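Local coordinates for protein ofchtiv-allosamidin (Ostrinia furnacalis, PDB 6JMB) that probably hydrolyses chitin, as a group IV insect chitinase of glycoside hydrolase family 18, and is held here in complex with the inhibitor allosamidin, at residues I41-E46 with Q103-T108; A111-Y116 with Y157-T162; G246-G251 with S320-E325. All blocks are in the same frame, centred on the assembly; numbering follows the deposited sequence.

Contact 1. Residues I41-E46 with Q103-T108; sequences IGINAE and QNFIQT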
loop_
_atom_site.group_PDB
_atom_site.type_symbol
_atom_site.label_atom_id
_atom_site.label_comp_id
_atom_site.label_asym_id
_atom_site.label_seq_id
_atom_site.Cartn_x
_atom_site.Cartn_y
_atom_site.Cartn_z
ATOM N N ILE A 41 4.685 11.776 -6.010
ATOM C CA ILE A 41 5.662 12.822 -6.252
ATOM C C ILE A 41 6.979 12.414 -5.604
ATOM O O ILE A 41 7.060 11.429 -4.870
ATOM C CB ILE A 41 5.189 14.213 -5.762
ATOM C CG1 ILE A 41 4.993 14.223 -4.242
ATOM C CG2 ILE A 41 3.927 14.641 -6.505
ATOM C CD1 ILE A 41 4.760 15.623 -3.672
ATOM N N GLY A 42 8.030 13.183 -5.877
ATOM C CA GLY A 42 9.344 12.882 -5.343
ATOM C C GLY A 42 10.046 14.104 -4.796
ATOM O O GLY A 42 9.439 15.170 -4.651
ATOM N N ILE A 43 11.334 13.956 -4.482
ATOM C CA ILE A 43 12.154 15.065 -4.010
ATOM C C ILE A 43 13.539 14.942 -4.620
ATOM O O ILE A 43 13.929 13.892 -5.132
ATOM C CB ILE A 43 12.295 15.120 -2.469
ATOM C CG1 ILE A 43 13.139 13.948 -1.965
ATOM C CG2 ILE A 43 10.938 15.136 -1.799
ATOM C CD1 ILE A 43 13.574 14.091 -0.519
ATOM N N ASN A 44 14.292 16.033 -4.551
ATOM C CA ASN A 44 15.737 15.930 -4.669
ATOM C C ASN A 44 16.348 15.961 -3.267
ATOM O O ASN A 44 15.655 16.182 -2.270
ATOM C CB ASN A 44 16.307 16.990 -5.630
ATOM C CG ASN A 44 16.156 18.417 -5.124
ATOM O OD1 ASN A 44 16.014 18.670 -3.928
ATOM N ND2 ASN A 44 16.222 19.373 -6.050
ATOM N N ALA A 45 17.661 15.728 -3.188
ATOM C CA ALA A 45 18.301 15.647 -1.876
ATOM C C ALA A 45 18.253 16.973 -1.126
ATOM O O ALA A 45 18.346 16.985 0.110
ATOM C CB ALA A 45 19.745 15.163 -2.012
ATOM N N GLU A 46 18.104 18.086 -1.839
ATOM C CA GLU A 46 17.988 19.398 -1.219
ATOM C C GLU A 46 16.570 19.698 -0.752
ATOM O O GLU A 46 16.302 20.812 -0.288
ATOM C CB GLU A 46 18.476 20.475 -2.200
ATOM C CG GLU A 46 19.943 20.318 -2.645
ATOM C CD GLU A 46 20.173 19.161 -3.623
ATOM O OE1 GLU A 46 19.294 18.889 -4.467
ATOM O OE2 GLU A 46 21.243 18.517 -3.543
ATOM N N GLN A 103 13.074 22.521 5.626
ATOM C CA GLN A 103 12.252 23.702 5.392
ATOM C C GLN A 103 11.907 23.837 3.917
ATOM O O GLN A 103 10.765 24.163 3.564
ATOM C CB GLN A 103 12.985 24.945 5.895
ATOM C CG GLN A 103 12.222 26.236 5.681
ATOM C CD GLN A 103 12.999 27.450 6.160
ATOM O OE1 GLN A 103 13.918 27.919 5.488
ATOM N NE2 GLN A 103 12.632 27.962 7.328
ATOM N N ASN A 104 12.878 23.579 3.040
ATOM C CA ASN A 104 12.611 23.611 1.605
ATOM C C ASN A 104 11.565 22.574 1.217
ATOM O O ASN A 104 10.686 22.849 0.388
ATOM C CB ASN A 104 13.908 23.397 0.821
ATOM C CG ASN A 104 13.729 23.590 -0.675
ATOM O OD1 ASN A 104 13.150 24.586 -1.121
ATOM N ND2 ASN A 104 14.228 22.640 -1.456
ATOM N N PHE A 105 11.626 21.381 1.818
ATOM C CA PHE A 105 10.616 20.378 1.502
ATOM C C PHE A 105 9.238 20.807 1.979
ATOM O O PHE A 105 8.243 20.644 1.264
ATOM C CB PHE A 105 10.957 19.010 2.087
ATOM C CG PHE A 105 9.879 18.010 1.827
ATOM C CD1 PHE A 105 9.650 17.565 0.532
ATOM C CD2 PHE A 105 9.025 17.599 2.837
ATOM C CE1 PHE A 105 8.622 16.682 0.259
ATOM C CE2 PHE A 105 7.993 16.714 2.568
ATOM C CZ PHE A 105 7.791 16.259 1.277
ATOM N N ILE A 106 9.157 21.329 3.200
ATOM C CA ILE A 106 7.871 21.779 3.723
ATOM C C ILE A 106 7.263 22.836 2.807
ATOM O O ILE A 106 6.082 22.766 2.448
ATOM C CB ILE A 106 8.020 22.275 5.170
ATOM C CG1 ILE A 106 8.399 21.107 6.082
ATOM C CG2 ILE A 106 6.736 22.948 5.632
ATOM C CD1 ILE A 106 8.952 21.534 7.428
ATOM N N GLN A 107 8.072 23.811 2.383
ATOM C CA GLN A 107 7.541 24.902 1.569
ATOM C C GLN A 107 7.195 24.449 0.153
ATOM O O GLN A 107 6.162 24.853 -0.391
ATOM C CB GLN A 107 8.520 26.078 1.554
ATOM C CG GLN A 107 8.675 26.758 2.912
ATOM C CD GLN A 107 7.345 27.170 3.525
ATOM O OE1 GLN A 107 7.066 26.875 4.689
ATOM N NE2 GLN A 107 6.518 27.855 2.746
ATOM N N THR A 108 8.045 23.630 -0.478
ATOM C CA THR A 108 7.755 23.223 -1.853
ATOM C C THR A 108 6.624 22.201 -1.917
ATOM O O THR A 108 5.813 22.231 -2.851
ATOM C CB THR A 108 9.002 22.708 -2.571
ATOM O OG1 THR A 108 9.573 21.614 -1.845
ATOM C CG2 THR A 108 10.030 23.818 -2.728
#
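The amide nitrogen ND2 of N104 is gripped by two acceptors from the turn that links strands 35-43 and 49-51. Across the contact, N104 ND2 donates to the backbone O of E46 at 3.0 Å; its stronger partner is the hydroxyl of T48. The bond to E46 is reasonably straight, 155° at the hydrogen, yet the donor stands above the carbonyl plane, 46° out of it, instead of on a lone pair. With CG anti to the backbone N (chi1 -173°), N104 carries its amide off the helix and into the turn. With a leucine in place of N104, E46 O and T48 OG1 would probably lose the amide N-H groups that tie them to the helix, leaving this part of the turn less firmly fixed.

The backbone end of N104 is also shared. Its O accepts the helical bond from T108 N at 2.9 Å and a second one from T108 OG1 at 2.8 Å, the two donors arriving from opposite faces of the carbonyl plane. T108 OG1 is in turn hydrogen-bonded to A49 N, which gives the helix another hold just beyond the turn.

Deeper in, the contact is apolar. The CG2 branch of I43 approaches the F105 ring obliquely, 3.5 Å from I43 CG2 to F105 CE1 and 3.6 Å to F105 CD1, the side chains crossing at about a right angle. V82 of strand 77-83 and M95 of helix 90-97 touch both residues and complete the cluster. The chemistry is therefore divided: buried hydrocarbon holds strand 35-43 to helix 99-116, while amide and hydroxyl groups nearer the solvent bind backbone atoms of the turn and of A49 and probably help fix the turn over the helix.

Contact 2. Residues A111-Y116 with Y157-T162; sequences AMILEY and YGLLLT
In the beta/alpha barrel of this family 18 enzyme, the later turns of helix 99-116 rest on the loop that leads into strand 160-165, with I113 facing L159 and L114 facing Y157. The contact is wholly apolar. I113 uses its CG2 branch, which is anti to the backbone N and reaches both methyls of L159: I113 CG2 is 3.7 Å from L159 CD2 and 3.9 Å from L159 CD1. I113 and L159 run antiparallel alongside one another, the isoleucine's CG2 lying against the leucine's forked end.

Nearer the surface, the meeting is looser. L114 CD1 comes within 4.2 Å of Y157 CE2, approaching the ring obliquely, and L114 lies roughly perpendicular to the Y157 side chain. Between Y157 and L159 the chain turns through G158 (phi 70°), and the residues before and after it both direct their CB toward the helix.

Other elements close in around the pair. F154 of helix 138-154 touches both I113 and L159, and L110, one turn back on helix 99-116, touches Y157 and L159. V80 of strand 77-83 reaches I113 from the barrel wall, while L160 begins the backbone pairing of strand 160-165 with L121 of the neighbouring strand 120-124.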
loop_
_atom_site.group_PDB
_atom_site.type_symbol
_atom_site.label_atom_id
_atom_site.label_comp_id
_atom_site.label_asym_id
_atom_site.label_seq_id
_atom_site.Cartn_x
_atom_site.Cartn_y
_atom_site.Cartn_z
ATOM N N ALA A 111 3.481 24.180 -1.477
ATOM C CA ALA A 111 3.133 24.888 -2.709
ATOM C C ALA A 111 2.389 23.981 -3.684
ATOM O O ALA A 111 1.385 24.391 -4.281
ATOM C CB ALA A 111 4.392 25.474 -3.355
ATOM N N MET A 112 2.869 22.748 -3.867
ATOM C CA MET A 112 2.173 21.810 -4.747
ATOM C C MET A 112 0.792 21.470 -4.203
ATOM O O MET A 112 -0.190 21.428 -4.956
ATOM C CB MET A 112 3.012 20.541 -4.919
ATOM C CG MET A 112 4.323 20.768 -5.666
ATOM S SD MET A 112 5.300 19.263 -5.878
ATOM C CE MET A 112 4.403 18.469 -7.209
ATOM N N ILE A 113 0.694 21.247 -2.893
ATOM C CA ILE A 113 -0.588 20.905 -2.286
ATOM C C ILE A 113 -1.613 22.012 -2.527
ATOM O O ILE A 113 -2.750 21.754 -2.943
ATOM C CB ILE A 113 -0.389 20.595 -0.791
ATOM C CG1 ILE A 113 0.262 19.215 -0.636
ATOM C CG2 ILE A 113 -1.706 20.697 -0.022
ATOM C CD1 ILE A 113 0.895 18.987 0.721
ATOM N N LEU A 114 -1.221 23.263 -2.289
ATOM C CA LEU A 114 -2.172 24.361 -2.426
ATOM C C LEU A 114 -2.488 24.655 -3.887
ATOM O O LEU A 114 -3.652 24.890 -4.235
ATOM C CB LEU A 114 -1.643 25.609 -1.719
ATOM C CG LEU A 114 -1.494 25.483 -0.198
ATOM C CD1 LEU A 114 -0.796 26.705 0.394
ATOM C CD2 LEU A 114 -2.854 25.272 0.459
ATOM N N GLU A 115 -1.479 24.636 -4.758
ATOM C CA GLU A 115 -1.724 25.021 -6.145
ATOM C C GLU A 115 -2.576 23.994 -6.880
ATOM O O GLU A 115 -3.341 24.358 -7.780
ATOM C CB GLU A 115 -0.412 25.299 -6.876
ATOM C CG GLU A 115 0.364 24.081 -7.304
ATOM C CD GLU A 115 1.671 24.442 -7.982
ATOM O OE1 GLU A 115 1.616 25.124 -9.021
ATOM O OE2 GLU A 115 2.745 24.045 -7.474
ATOM N N TYR A 116 -2.485 22.724 -6.501
ATOM C CA TYR A 116 -3.242 21.669 -7.159
ATOM C C TYR A 116 -4.468 21.241 -6.370
ATOM O O TYR A 116 -5.174 20.330 -6.802
ATOM C CB TYR A 116 -2.331 20.472 -7.472
ATOM C CG TYR A 116 -1.186 20.851 -8.392
ATOM C CD1 TYR A 116 -1.432 21.352 -9.666
ATOM C CD2 TYR A 116 0.134 20.732 -7.981
ATOM C CE1 TYR A 116 -0.387 21.715 -10.505
ATOM C CE2 TYR A 116 1.187 21.096 -8.814
ATOM C CZ TYR A 116 0.913 21.585 -10.075
ATOM O OH TYR A 116 1.947 21.950 -10.912
ATOM N N TYR A 157 -2.939 25.711 7.780
ATOM C CA TYR A 157 -3.816 25.590 6.627
ATOM C C TYR A 157 -4.866 24.494 6.769
ATOM O O TYR A 157 -5.640 24.277 5.829
ATOM C CB TYR A 157 -2.986 25.352 5.355
ATOM C CG TYR A 157 -1.882 26.373 5.132
ATOM C CD1 TYR A 157 -0.614 26.184 5.664
ATOM C CD2 TYR A 157 -2.107 27.520 4.377
ATOM C CE1 TYR A 157 0.400 27.111 5.465
ATOM C CE2 TYR A 157 -1.098 28.450 4.165
ATOM C CZ TYR A 157 0.152 28.241 4.712
ATOM O OH TYR A 157 1.158 29.163 4.506
ATOM N N GLY A 158 -4.912 23.791 7.898
ATOM C CA GLY A 158 -5.870 22.712 8.062
ATOM C C GLY A 158 -5.601 21.489 7.210
ATOM O O GLY A 158 -6.533 20.740 6.901
ATOM N N LEU A 159 -4.347 21.263 6.830
ATOM C CA LEU A 159 -3.990 20.175 5.931
ATOM C C LEU A 159 -3.706 18.889 6.701
ATOM O O LEU A 159 -3.284 18.913 7.860
ATOM C CB LEU A 159 -2.757 20.564 5.116
ATOM C CG LEU A 159 -3.007 21.689 4.109
ATOM C CD1 LEU A 159 -1.688 22.202 3.576
ATOM C CD2 LEU A 159 -3.901 21.211 2.969
ATOM N N LEU A 160 -3.941 17.762 6.032
ATOM C CA LEU A 160 -3.672 16.452 6.605
ATOM C C LEU A 160 -2.212 16.069 6.398
ATOM O O LEU A 160 -1.570 16.476 5.426
ATOM C CB LEU A 160 -4.551 15.396 5.932
ATOM C CG LEU A 160 -6.058 15.536 6.147
ATOM C CD1 LEU A 160 -6.815 14.575 5.244
ATOM C CD2 LEU A 160 -6.403 15.286 7.602
ATOM N N LEU A 161 -1.691 15.276 7.332
ATOM C CA LEU A 161 -0.358 14.692 7.229
ATOM C C LEU A 161 -0.468 13.227 7.613
ATOM O O LEU A 161 -0.867 12.908 8.739
ATOM C CB LEU A 161 0.635 15.397 8.163
ATOM C CG LEU A 161 2.045 14.795 8.170
ATOM C CD1 LEU A 161 2.709 14.934 6.805
ATOM C CD2 LEU A 161 2.897 15.445 9.255
ATOM N N THR A 162 -0.123 12.338 6.688
ATOM C CA THR A 162 -0.175 10.901 6.938
ATOM C C THR A 162 1.145 10.272 6.529
ATOM O O THR A 162 1.980 10.903 5.876
ATOM C CB THR A 162 -1.329 10.246 6.166
ATOM O OG1 THR A 162 -1.076 10.330 4.756
ATOM C CG2 THR A 162 -2.643 10.941 6.480
#

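Contact 3. Residues G246-G251 with S320-E325; sequences GVPFYG and SFDNVE
D322 leans on P248 from across the contact, starting with its CB, which lies 4.1 Å from P248 O. With CG anti to its own carbonyl carbon (chi1 -87°), the carboxylate is set beside the proline ring, and D322 OD2 comes 3.6 Å from P248 CG. The same OD2 accepts a hydrogen bond of 2.8 Å from water 1, which also donates to Y250 O at 2.8 Å and so bridges the segments. OD1, the other oxygen, is held by S326 OG and by a salt bridge to K330, both on helix 324-336. A second water donates to D322 O at 2.8 Å, with a weak bond to Y250 O.

Beyond the waters the backbones themselves come close: G251 CA is 3.0 Å from S320 O, and a side chain at G251 would collide with that oxygen and with F321. Y250 turns its ring the other way, onto the bound allosamizoline and its neighbouring sugar, with its hydroxyl hydrogen-bonded to D194. A barrel strand carrying a pocket tyrosine, backed by an antiparallel strand and bridging waters, is consistent with the alpha+beta insertion that many family 18 barrels carry after this strand and that borders the substrate cleft.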
loop_
_atom_site.group_PDB
_atom_site.type_symbol
_atom_site.label_atom_id
_atom_site.label_comp_id
_atom_site.label_asym_id
_atom_site.label_seq_id
_atom_site.Cartn_x
_atom_site.Cartn_y
_atom_site.Cartn_z
ATOM N N GLY A 246 -3.297 -1.843 5.923
ATOM C CA GLY A 246 -3.165 -1.998 4.486
ATOM C C GLY A 246 -3.631 -3.359 4.001
ATOM O O GLY A 246 -3.493 -4.377 4.685
ATOM N N VAL A 247 -4.199 -3.362 2.796
ATOM C CA VAL A 247 -4.538 -4.590 2.072
ATOM C C VAL A 247 -4.107 -4.442 0.622
ATOM O O VAL A 247 -4.068 -3.335 0.069
ATOM C CB VAL A 247 -6.052 -4.906 2.134
ATOM C CG1 VAL A 247 -6.506 -5.087 3.580
ATOM C CG2 VAL A 247 -6.867 -3.812 1.438
ATOM N N PRO A 248 -3.757 -5.562 -0.018
ATOM C CA PRO A 248 -3.287 -5.501 -1.410
ATOM C C PRO A 248 -4.370 -5.834 -2.426
ATOM O O PRO A 248 -5.153 -6.767 -2.229
ATOM C CB PRO A 248 -2.197 -6.576 -1.436
ATOM C CG PRO A 248 -2.739 -7.637 -0.490
ATOM C CD PRO A 248 -3.536 -6.898 0.581
ATOM N N PHE A 249 -4.398 -5.098 -3.538
ATOM C CA PHE A 249 -5.241 -5.418 -4.683
ATOM C C PHE A 249 -4.438 -6.098 -5.786
ATOM O O PHE A 249 -4.824 -6.053 -6.960
ATOM C CB PHE A 249 -5.921 -4.160 -5.232
ATOM C CG PHE A 249 -7.113 -3.683 -4.438
ATOM C CD1 PHE A 249 -7.360 -4.108 -3.134
ATOM C CD2 PHE A 249 -7.998 -2.795 -5.023
ATOM C CE1 PHE A 249 -8.473 -3.638 -2.431
ATOM C CE2 PHE A 249 -9.108 -2.325 -4.333
ATOM C CZ PHE A 249 -9.351 -2.749 -3.036
ATOM N N TYR A 250 -3.311 -6.695 -5.428
ATOM C CA TYR A 250 -2.446 -7.394 -6.358
ATOM C C TYR A 250 -1.960 -8.647 -5.651
ATOM O O TYR A 250 -2.055 -8.770 -4.424
ATOM C CB TYR A 250 -1.240 -6.526 -6.767
ATOM C CG TYR A 250 -0.380 -6.162 -5.575
ATOM C CD1 TYR A 250 -0.730 -5.101 -4.744
ATOM C CD2 TYR A 250 0.757 -6.891 -5.263
ATOM C CE1 TYR A 250 0.022 -4.781 -3.637
ATOM C CE2 TYR A 250 1.525 -6.572 -4.150
ATOM C CZ TYR A 250 1.147 -5.511 -3.343
ATOM O OH TYR A 250 1.891 -5.174 -2.231
ATOM N N GLY A 251 -1.441 -9.582 -6.445
ATOM C CA GLY A 251 -0.820 -10.780 -5.931
ATOM C C GLY A 251 0.631 -10.852 -6.374
ATOM O O GLY A 251 1.110 -10.024 -7.157
ATOM N N SER A 320 0.208 -16.155 -5.101
ATOM C CA SER A 320 -0.510 -15.701 -3.918
ATOM C C SER A 320 -1.338 -14.483 -4.305
ATOM O O SER A 320 -0.839 -13.588 -4.993
ATOM C CB SER A 320 0.496 -15.300 -2.844
ATOM O OG SER A 320 -0.085 -14.412 -1.914
ATOM N N PHE A 321 -2.598 -14.448 -3.878
ATOM C CA PHE A 321 -3.449 -13.303 -4.186
ATOM C C PHE A 321 -4.477 -13.128 -3.077
ATOM O O PHE A 321 -4.516 -13.891 -2.110
ATOM C CB PHE A 321 -4.093 -13.429 -5.574
ATOM C CG PHE A 321 -5.103 -14.541 -5.693
ATOM C CD1 PHE A 321 -4.711 -15.871 -5.699
ATOM C CD2 PHE A 321 -6.456 -14.248 -5.827
ATOM C CE1 PHE A 321 -5.651 -16.889 -5.825
ATOM C CE2 PHE A 321 -7.395 -15.262 -5.964
ATOM C CZ PHE A 321 -6.993 -16.581 -5.957
ATOM N N ASP A 322 -5.296 -12.088 -3.211
ATOM C CA ASP A 322 -6.399 -11.853 -2.295
ATOM C C ASP A 322 -7.675 -11.658 -3.098
ATOM O O ASP A 322 -7.660 -11.020 -4.156
ATOM C CB ASP A 322 -6.114 -10.647 -1.394
ATOM C CG ASP A 322 -5.333 -11.032 -0.151
ATOM O OD1 ASP A 322 -5.971 -11.486 0.823
ATOM O OD2 ASP A 322 -4.082 -10.916 -0.147
ATOM N N ASN A 323 -8.769 -12.233 -2.606
ATOM C CA ASN A 323 -10.058 -12.206 -3.288
ATOM C C ASN A 323 -11.113 -11.626 -2.346
ATOM O O ASN A 323 -10.795 -11.126 -1.269
ATOM C CB ASN A 323 -10.415 -13.593 -3.834
ATOM C CG ASN A 323 -10.487 -14.660 -2.756
ATOM O OD1 ASN A 323 -10.498 -14.365 -1.558
ATOM N ND2 ASN A 323 -10.547 -15.922 -3.186
ATOM N N VAL A 324 -12.383 -11.709 -2.750
ATOM C CA VAL A 324 -13.448 -11.138 -1.927
ATOM C C VAL A 324 -13.496 -11.811 -0.560
ATOM O O VAL A 324 -13.645 -11.144 0.470
ATOM C CB VAL A 324 -14.798 -11.214 -2.665
ATOM C CG1 VAL A 324 -15.972 -11.031 -1.690
ATOM C CG2 VAL A 324 -14.838 -10.186 -3.796
ATOM N N GLU A 325 -13.333 -13.134 -0.530
ATOM C CA GLU A 325 -13.407 -13.868 0.728
ATOM C C GLU A 325 -12.252 -13.509 1.658
ATOM O O GLU A 325 -12.457 -13.291 2.857
ATOM C CB GLU A 325 -13.453 -15.369 0.436
ATOM C CG GLU A 325 -14.550 -15.749 -0.566
ATOM C CD GLU A 325 -14.040 -15.913 -2.001
ATOM O OE1 GLU A 325 -13.847 -14.899 -2.718
ATOM O OE2 GLU A 325 -13.844 -17.075 -2.421
HETATM O O HOH W 1 -2.283 -10.612 -2.274
HETATM O O HOH W 2 -5.500 -9.309 -4.671
#

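Along the chain the three contacts come in series, each closing before the next opens, and all lie within the family 18 catalytic region. Contacts 1 and 2 are neighbours, their centres about 13 Å apart: both use helix 99-116, and they touch where I41 CG2 meets M112 CE at 3.9 Å. Together they pack this one helix against strand 35-43 with its following turn and against the loop leading into strand 160-165. Contact 3 lies across the chain's centre, its centre about 33 Å from that of contact 1 and about 31 Å from that of contact 2. It belongs to the ligand pocket through Y250, whereas the other two lie between the barrel's strands and surrounding helices.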